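OHCU decarboxylase (Arabidopsis thaliana, PDB 2Q37) catalyses the stereoselective decarboxylation of OHCU to (S)-allantoin, the last step of uric acid degradation, as the N-terminal domain of a bifunctional plant enzyme. Local coordinates at residues T50-E53 and A54-A58; H78-I81 and G82-P85; Q114-A117 and E118-L122. All coordinates share one frame; numbering follows the deposited sequence.

Contact 1. Residues T50-E53 and A54-A58; sequences TSQE and AIYTA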
loop_
_atom_site.group_PDB
_atom_site.type_symbol
_atom_site.label_atom_id
_atom_site.label_comp_id
_atom_site.label_asym_id
_atom_site.label_seq_id
_atom_site.Cartn_x
_atom_site.Cartn_y
_atom_site.Cartn_z
ATOM N N THR A 50 21.680 -16.652 15.044
ATOM C CA THR A 50 21.673 -17.866 14.246
ATOM C C THR A 50 20.853 -17.721 12.977
ATOM O O THR A 50 20.231 -16.685 12.730
ATOM C CB THR A 50 21.134 -19.053 15.052
ATOM O OG1 THR A 50 19.994 -18.634 15.814
ATOM C CG2 THR A 50 22.214 -19.589 15.978
ATOM N N SER A 51 20.869 -18.766 12.161
ATOM C CA SER A 51 20.121 -18.752 10.919
ATOM C C SER A 51 18.627 -18.772 11.230
ATOM O O SER A 51 17.811 -18.384 10.398
ATOM C CB SER A 51 20.491 -19.966 10.064
ATOM O OG SER A 51 19.805 -19.937 8.824
ATOM N N GLN A 52 18.279 -19.206 12.440
ATOM C CA GLN A 52 16.883 -19.294 12.843
ATOM C C GLN A 52 16.327 -18.003 13.409
ATOM O O GLN A 52 15.208 -17.617 13.087
ATOM C CB GLN A 52 16.695 -20.393 13.875
ATOM C CG GLN A 52 15.249 -20.761 14.067
ATOM C CD GLN A 52 14.675 -21.424 12.836
ATOM O OE1 GLN A 52 15.089 -22.525 12.464
ATOM N NE2 GLN A 52 13.724 -20.757 12.189
ATOM N N GLU A 53 17.096 -17.344 14.268
ATOM C CA GLU A 53 16.641 -16.090 14.856
ATOM C C GLU A 53 16.621 -14.993 13.794
ATOM O O GLU A 53 15.835 -14.050 13.871
ATOM C CB GLU A 53 17.554 -15.683 16.017
ATOM C CG GLU A 53 17.204 -16.322 17.355
ATOM C CD GLU A 53 18.338 -16.194 18.371
ATOM O OE1 GLU A 53 19.419 -16.772 18.113
ATOM O OE2 GLU A 53 18.155 -15.520 19.416
ATOM N N ALA A 54 17.491 -15.135 12.801
ATOM C CA ALA A 54 17.570 -14.167 11.723
ATOM C C ALA A 54 16.269 -14.196 10.929
ATOM O O ALA A 54 15.778 -13.158 10.502
ATOM C CB ALA A 54 18.744 -14.490 10.823
ATOM N N ILE A 55 15.717 -15.391 10.732
ATOM C CA ILE A 55 14.469 -15.553 9.996
ATOM C C ILE A 55 13.348 -14.802 10.722
ATOM O O ILE A 55 12.670 -13.955 10.131
ATOM C CB ILE A 55 14.071 -17.053 9.878
ATOM C CG1 ILE A 55 15.195 -17.852 9.207
ATOM C CG2 ILE A 55 12.781 -17.199 9.059
ATOM C CD1 ILE A 55 15.236 -17.761 7.686
ATOM N N TYR A 56 13.171 -15.114 12.008
ATOM C CA TYR A 56 12.141 -14.497 12.841
ATOM C C TYR A 56 12.262 -12.976 12.957
ATOM O O TYR A 56 11.255 -12.261 13.015
ATOM C CB TYR A 56 12.167 -15.097 14.247
ATOM C CG TYR A 56 12.035 -16.599 14.291
ATOM C CD1 TYR A 56 11.367 -17.289 13.282
ATOM C CD2 TYR A 56 12.576 -17.332 15.350
ATOM C CE1 TYR A 56 11.241 -18.667 13.319
ATOM C CE2 TYR A 56 12.457 -18.715 15.402
ATOM C CZ TYR A 56 11.789 -19.375 14.381
ATOM O OH TYR A 56 11.672 -20.742 14.411
ATOM N N THR A 57 13.489 -12.479 13.009
ATOM C CA THR A 57 13.706 -11.049 13.119
ATOM C C THR A 57 13.415 -10.384 11.775
ATOM O O THR A 57 13.086 -9.195 11.702
ATOM C CB THR A 57 15.156 -10.767 13.535
ATOM O OG1 THR A 57 15.388 -11.361 14.817
ATOM C CG2 THR A 57 15.434 -9.271 13.594
ATOM N N ALA A 58 13.532 -11.164 10.709
ATOM C CA ALA A 58 13.295 -10.643 9.378
ATOM C C ALA A 58 11.793 -10.499 9.178
ATOM O O ALA A 58 11.312 -9.467 8.718
ATOM C CB ALA A 58 13.888 -11.581 8.338
#
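Tyr56 is overlapped by the side chain of Gln52, one helical turn earlier, which lies obliquely across the phenol end of the ring. Gln52 CG packs 3.7 Å from Tyr56 CE2, and NE2 comes within 3.2 Å of Tyr56 CZ, with the amide plane turned 33° from the ring. Gln52 NE2 also lies near Tyr56 OH, but the approach is badly angled, so this is packing and not a hydrogen bond. The glutamine gets there by setting CG anti to its own N (chi1 -165°) and then bending at CG. Its carbonyl O sits over one face of the same ring, offset toward the rim, and accepts a weak bond from Tyr56 N. Glu53 O is gripped twice by Thr57, at 3.0 Å by the backbone N and at 2.9 Å by OG1, the two donors arriving from opposite faces of the carbonyl plane. The OG1 bond is the familiar side-chain-to-backbone bond of a helical threonine, OG1 lying beside its own N (chi1 -61°). Ile55 rests CG1 against Ser51 O, and Ala54 N bonds to Thr50 O at 3.1 Å. The contact sits at the start of helix 51-64 of the all-helical decarboxylase domain. Ser51 and Ala54 touch Phe178, and Ile55 and Ala58 touch Met174, both of helix 155-178; Ala58 also meets Phe39 and Met43 of helix 37-44.

Contact 2. Residues H78-I81 and G82-P85; sequences HPQI and GNTP. With 3AL (1-[(4S)-2,5-dioxoimidazolidin-4-yl]urea), chain B.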
loop_
_atom_site.group_PDB
_atom_site.type_symbol
_atom_site.label_atom_id
_atom_site.label_comp_id
_atom_site.label_asym_id
_atom_site.label_seq_id
_atom_site.Cartn_x
_atom_site.Cartn_y
_atom_site.Cartn_z
ATOM N N HIS A 78 12.257 -7.243 -8.523
ATOM C CA HIS A 78 12.234 -8.548 -9.171
ATOM C C HIS A 78 11.860 -8.530 -10.627
ATOM O O HIS A 78 11.213 -7.609 -11.116
ATOM C CB HIS A 78 11.224 -9.495 -8.505
ATOM C CG HIS A 78 11.462 -9.734 -7.051
ATOM N ND1 HIS A 78 12.432 -10.597 -6.587
ATOM C CD2 HIS A 78 10.807 -9.277 -5.957
ATOM C CE1 HIS A 78 12.359 -10.669 -5.269
ATOM N NE2 HIS A 78 11.381 -9.878 -4.862
ATOM N N PRO A 79 12.299 -9.555 -11.348
ATOM C CA PRO A 79 11.962 -9.664 -12.764
ATOM C C PRO A 79 10.549 -10.283 -12.765
ATOM O O PRO A 79 10.204 -11.069 -11.870
ATOM C CB PRO A 79 13.014 -10.637 -13.302
ATOM C CG PRO A 79 13.366 -11.468 -12.087
ATOM C CD PRO A 79 13.434 -10.428 -10.998
ATOM N N GLN A 80 9.724 -9.930 -13.745
ATOM C CA GLN A 80 8.384 -10.500 -13.811
ATOM C C GLN A 80 8.506 -12.006 -13.988
ATOM O O GLN A 80 9.571 -12.512 -14.360
ATOM C CB GLN A 80 7.620 -9.962 -15.011
ATOM C CG GLN A 80 7.560 -8.468 -15.127
ATOM C CD GLN A 80 6.620 -8.046 -16.239
ATOM O OE1 GLN A 80 6.718 -8.531 -17.380
ATOM N NE2 GLN A 80 5.695 -7.146 -15.917
ATOM N N ILE A 81 7.420 -12.725 -13.721
ATOM C CA ILE A 81 7.422 -14.165 -13.916
ATOM C C ILE A 81 7.292 -14.393 -15.421
ATOM O O ILE A 81 6.249 -14.115 -16.018
ATOM C CB ILE A 81 6.237 -14.838 -13.194
ATOM C CG1 ILE A 81 6.446 -14.767 -11.674
ATOM C CG2 ILE A 81 6.092 -16.279 -13.674
ATOM C CD1 ILE A 81 7.706 -15.476 -11.164
ATOM N N GLY A 82 8.359 -14.896 -16.029
ATOM C CA GLY A 82 8.356 -15.133 -17.462
ATOM C C GLY A 82 9.541 -14.429 -18.095
ATOM O O GLY A 82 9.758 -14.494 -19.304
ATOM N N ASN A 83 10.302 -13.736 -17.258
ATOM C CA ASN A 83 11.497 -13.034 -17.683
ATOM C C ASN A 83 12.629 -13.492 -16.784
ATOM O O ASN A 83 12.406 -14.169 -15.781
ATOM C CB ASN A 83 11.330 -11.518 -17.545
ATOM C CG ASN A 83 10.377 -10.952 -18.561
ATOM O OD1 ASN A 83 10.502 -11.227 -19.751
ATOM N ND2 ASN A 83 9.415 -10.157 -18.104
ATOM N N THR A 84 13.848 -13.125 -17.154
ATOM C CA THR A 84 15.012 -13.478 -16.364
ATOM C C THR A 84 15.659 -12.175 -15.906
ATOM O O THR A 84 15.371 -11.100 -16.436
ATOM C CB THR A 84 16.013 -14.300 -17.197
ATOM O OG1 THR A 84 16.448 -13.518 -18.313
ATOM C CG2 THR A 84 15.356 -15.587 -17.712
ATOM N N PRO A 85 16.523 -12.244 -14.890
ATOM C CA PRO A 85 17.149 -10.996 -14.447
ATOM C C PRO A 85 18.404 -10.648 -15.256
ATOM O O PRO A 85 18.481 -10.898 -16.469
ATOM C CB PRO A 85 17.445 -11.272 -12.977
ATOM C CG PRO A 85 17.771 -12.746 -12.982
ATOM C CD PRO A 85 16.727 -13.331 -13.913
HETATM C C4 3AL B . 10.250 -13.208 -8.078
HETATM C C5 3AL B . 11.672 -13.420 -8.237
HETATM O O5 3AL B . 12.581 -12.761 -8.672
HETATM N N7 3AL B . 12.019 -14.697 -7.755
HETATM C C8 3AL B . 10.832 -15.268 -7.320
HETATM O O8 3AL B . 10.779 -16.392 -6.837
HETATM N N9 3AL B . 9.751 -14.408 -7.506
HETATM N N3 3AL B . 9.630 -12.779 -9.330
HETATM C C2 3AL B . 8.178 -12.507 -9.277
HETATM N N1 3AL B . 7.677 -12.134 -10.311
HETATM O O2 3AL B . 7.531 -12.670 -8.138
#
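His78, its CG set beside the backbone N (chi1 -58°), brings ND1 to the bound (S)-allantoin, making a weak hydrogen bond of 3.0 Å to the ring carbonyl O5. Its NE2 is bonded to Gln166 OE1, so contacts at both nitrogens restrain the rotation of the imidazole. With an alanine here, allantoin O5 would probably lose its imidazole donor, and Gln166 OE1 the partner it now has in NE2. Pro79 O receives the ureido group, at 3.2 Å from N1 and more weakly at 3.1 Å from N3, while the pyrrolidine lies between the ligand and Pro85, CD near O5 and CG 4.2 Å from Pro85 CB. Gln80 O then accepts Asn83 N at 3.2 Å, the donor standing 49° out of the carbonyl plane. This bond closes a beta turn resembling type II, with Ile81 and a wider-phi Gly82 at its corners; at Gly82 a CB would collide with Ile81 O. The amides of Gln80 and Asn83 run side by side and nearly coplanar, Gln80 OE1 lying 3.2 Å from Asn83 ND2. The Ile81 side chain enters the pocket, CG1 lying 3.2 Å from ureido N1, and also touches Ile133 and Met143. The segment forms one wall of the OHCU decarboxylase active site, in which His78 is the proton donor and Glu100, Phe131, Ile133 and Ala135 complete the hydrogen bonding of the product.

Contact 3. Residues Q114-A117 and E118-L122; sequences QELA and EWNVL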
loop_
_atom_site.group_PDB
_atom_site.type_symbol
_atom_site.label_atom_id
_atom_site.label_comp_id
_atom_site.label_asym_id
_atom_site.label_seq_id
_atom_site.Cartn_x
_atom_site.Cartn_y
_atom_site.Cartn_z
ATOM N N GLN A 114 3.915 -16.562 -23.364
ATOM C CA GLN A 114 3.109 -15.589 -24.079
ATOM C C GLN A 114 2.018 -14.990 -23.212
ATOM O O GLN A 114 1.983 -13.773 -22.988
ATOM C CB GLN A 114 2.474 -16.237 -25.300
ATOM C CG GLN A 114 2.867 -15.578 -26.605
ATOM C CD GLN A 114 2.666 -14.074 -26.589
ATOM O OE1 GLN A 114 3.510 -13.319 -26.092
ATOM N NE2 GLN A 114 1.541 -13.631 -27.128
ATOM N N GLU A 115 1.106 -15.832 -22.743
ATOM C CA GLU A 115 0.048 -15.328 -21.895
ATOM C C GLU A 115 0.665 -14.554 -20.733
ATOM O O GLU A 115 0.204 -13.469 -20.382
ATOM C CB GLU A 115 -0.811 -16.475 -21.365
ATOM C CG GLU A 115 -1.743 -17.047 -22.405
ATOM C CD GLU A 115 -2.870 -17.854 -21.792
ATOM O OE1 GLU A 115 -3.617 -17.297 -20.956
ATOM O OE2 GLU A 115 -3.014 -19.042 -22.153
ATOM N N LEU A 116 1.724 -15.117 -20.161
ATOM C CA LEU A 116 2.407 -14.513 -19.026
ATOM C C LEU A 116 2.776 -13.067 -19.299
ATOM O O LEU A 116 2.415 -12.169 -18.523
ATOM C CB LEU A 116 3.661 -15.322 -18.684
ATOM C CG LEU A 116 3.903 -15.802 -17.243
ATOM C CD1 LEU A 116 2.684 -15.577 -16.380
ATOM C CD2 LEU A 116 4.266 -17.292 -17.257
ATOM N N ALA A 117 3.476 -12.840 -20.413
ATOM C CA ALA A 117 3.928 -11.499 -20.796
ATOM C C ALA A 117 2.767 -10.538 -20.982
ATOM O O ALA A 117 2.921 -9.322 -20.842
ATOM C CB ALA A 117 4.748 -11.564 -22.061
ATOM N N GLU A 118 1.605 -11.096 -21.296
ATOM C CA GLU A 118 0.403 -10.304 -21.494
ATOM C C GLU A 118 -0.325 -10.010 -20.184
ATOM O O GLU A 118 -0.659 -8.859 -19.903
ATOM C CB GLU A 118 -0.529 -11.020 -22.474
ATOM C CG GLU A 118 -0.330 -10.573 -23.914
ATOM C CD GLU A 118 -0.608 -11.677 -24.929
ATOM O OE1 GLU A 118 -1.651 -12.372 -24.814
ATOM O OE2 GLU A 118 0.229 -11.834 -25.852
ATOM N N TRP A 119 -0.574 -11.043 -19.387
ATOM C CA TRP A 119 -1.257 -10.845 -18.120
ATOM C C TRP A 119 -0.435 -10.035 -17.114
ATOM O O TRP A 119 -1.010 -9.391 -16.229
ATOM C CB TRP A 119 -1.660 -12.180 -17.508
ATOM C CG TRP A 119 -2.910 -12.734 -18.098
ATOM C CD1 TRP A 119 -3.017 -13.514 -19.214
ATOM C CD2 TRP A 119 -4.245 -12.564 -17.597
ATOM N NE1 TRP A 119 -4.335 -13.848 -19.437
ATOM C CE2 TRP A 119 -5.110 -13.277 -18.461
ATOM C CE3 TRP A 119 -4.795 -11.881 -16.503
ATOM C CZ2 TRP A 119 -6.495 -13.329 -18.264
ATOM C CZ3 TRP A 119 -6.169 -11.931 -16.304
ATOM C CH2 TRP A 119 -7.005 -12.651 -17.182
ATOM N N ASN A 120 0.895 -10.065 -17.242
ATOM C CA ASN A 120 1.753 -9.295 -16.338
ATOM C C ASN A 120 1.478 -7.827 -16.560
ATOM O O ASN A 120 1.479 -7.024 -15.619
ATOM C CB ASN A 120 3.227 -9.568 -16.593
ATOM C CG ASN A 120 3.770 -10.651 -15.703
ATOM O OD1 ASN A 120 3.745 -10.526 -14.481
ATOM N ND2 ASN A 120 4.264 -11.727 -16.303
ATOM N N VAL A 121 1.241 -7.479 -17.820
ATOM C CA VAL A 121 0.931 -6.112 -18.183
ATOM C C VAL A 121 -0.423 -5.747 -17.586
ATOM O O VAL A 121 -0.575 -4.666 -17.015
ATOM C CB VAL A 121 0.849 -5.950 -19.704
ATOM C CG1 VAL A 121 0.325 -4.559 -20.046
ATOM C CG2 VAL A 121 2.212 -6.172 -20.318
ATOM N N LEU A 122 -1.400 -6.648 -17.726
ATOM C CA LEU A 122 -2.747 -6.418 -17.198
ATOM C C LEU A 122 -2.744 -6.267 -15.683
ATOM O O LEU A 122 -3.444 -5.422 -15.141
ATOM C CB LEU A 122 -3.685 -7.574 -17.537
ATOM C CG LEU A 122 -3.857 -8.038 -18.978
ATOM C CD1 LEU A 122 -5.036 -9.010 -19.011
ATOM C CD2 LEU A 122 -4.111 -6.855 -19.914
#
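Trp119 projects from helix 110-127 beside Glu115, an i to i+4 pair on one flank of this alpha helix of the OHCU decarboxylase domain. Its CB lies 3.7 Å from Glu115 O. Because CG is placed beside the backbone N (chi1 -81°), the indole leans back along the preceding turn, and CD1 brings its edge in plane to the same oxygen at 3.4 Å. NE1 then runs alongside the glutamate carboxylate, 3.8 Å from OE1 and too far for a bond; that oxygen is instead salt-bridged to Lys148 of helix 140-150. Farther out, Leu122 CD1 lies over the benzo ring near CE3, offset toward the rim, and Tyr151 meets the ring system edge to face. Glu115 O itself takes a short, straight bond from Trp119 N and a weak one from Glu118 N. On an exposed flank, Gln114 and Glu118 reach for each other with bent chains: NE2 bonds OE2 at 2.6 Å, but the N-H is poorly aimed (121°), so the bond is weak; the two planar groups stand 71° apart. On the inward side Leu116 packs against His140 and Leu144, and its CD1 lies 4.2 Å from Asn120 ND2. Asn120 ND2 is hydrogen-bonded to Ile81 O of the ligand-binding loop, and it also folds back weakly onto Leu116 O at 2.9 Å, the carbonyl that accepts Asn120 N at 2.9 Å.

Overall arrangement
From the N terminus the three contacts follow in series; none encloses or crosses another, and each closes only a short local turn. Contact 1 lies at the start of helix 51-64; its centre is about 27 Å from that of contact 2, and the two lie on opposite sides of the chain's centre. Helix 155-178 borders both: Met174 and Phe178 touch contact 1, while Ile169 and Arg173 pack on His78. Contact 2 shapes the loop between helices 68-76 and 102-105. Contact 3, on helix 110-127, has its centre about 12 Å away and touches that loop directly, Leu116 CG packing against Ile81 O and Asn120 CB lying 3.5 Å from Gln80 NE2.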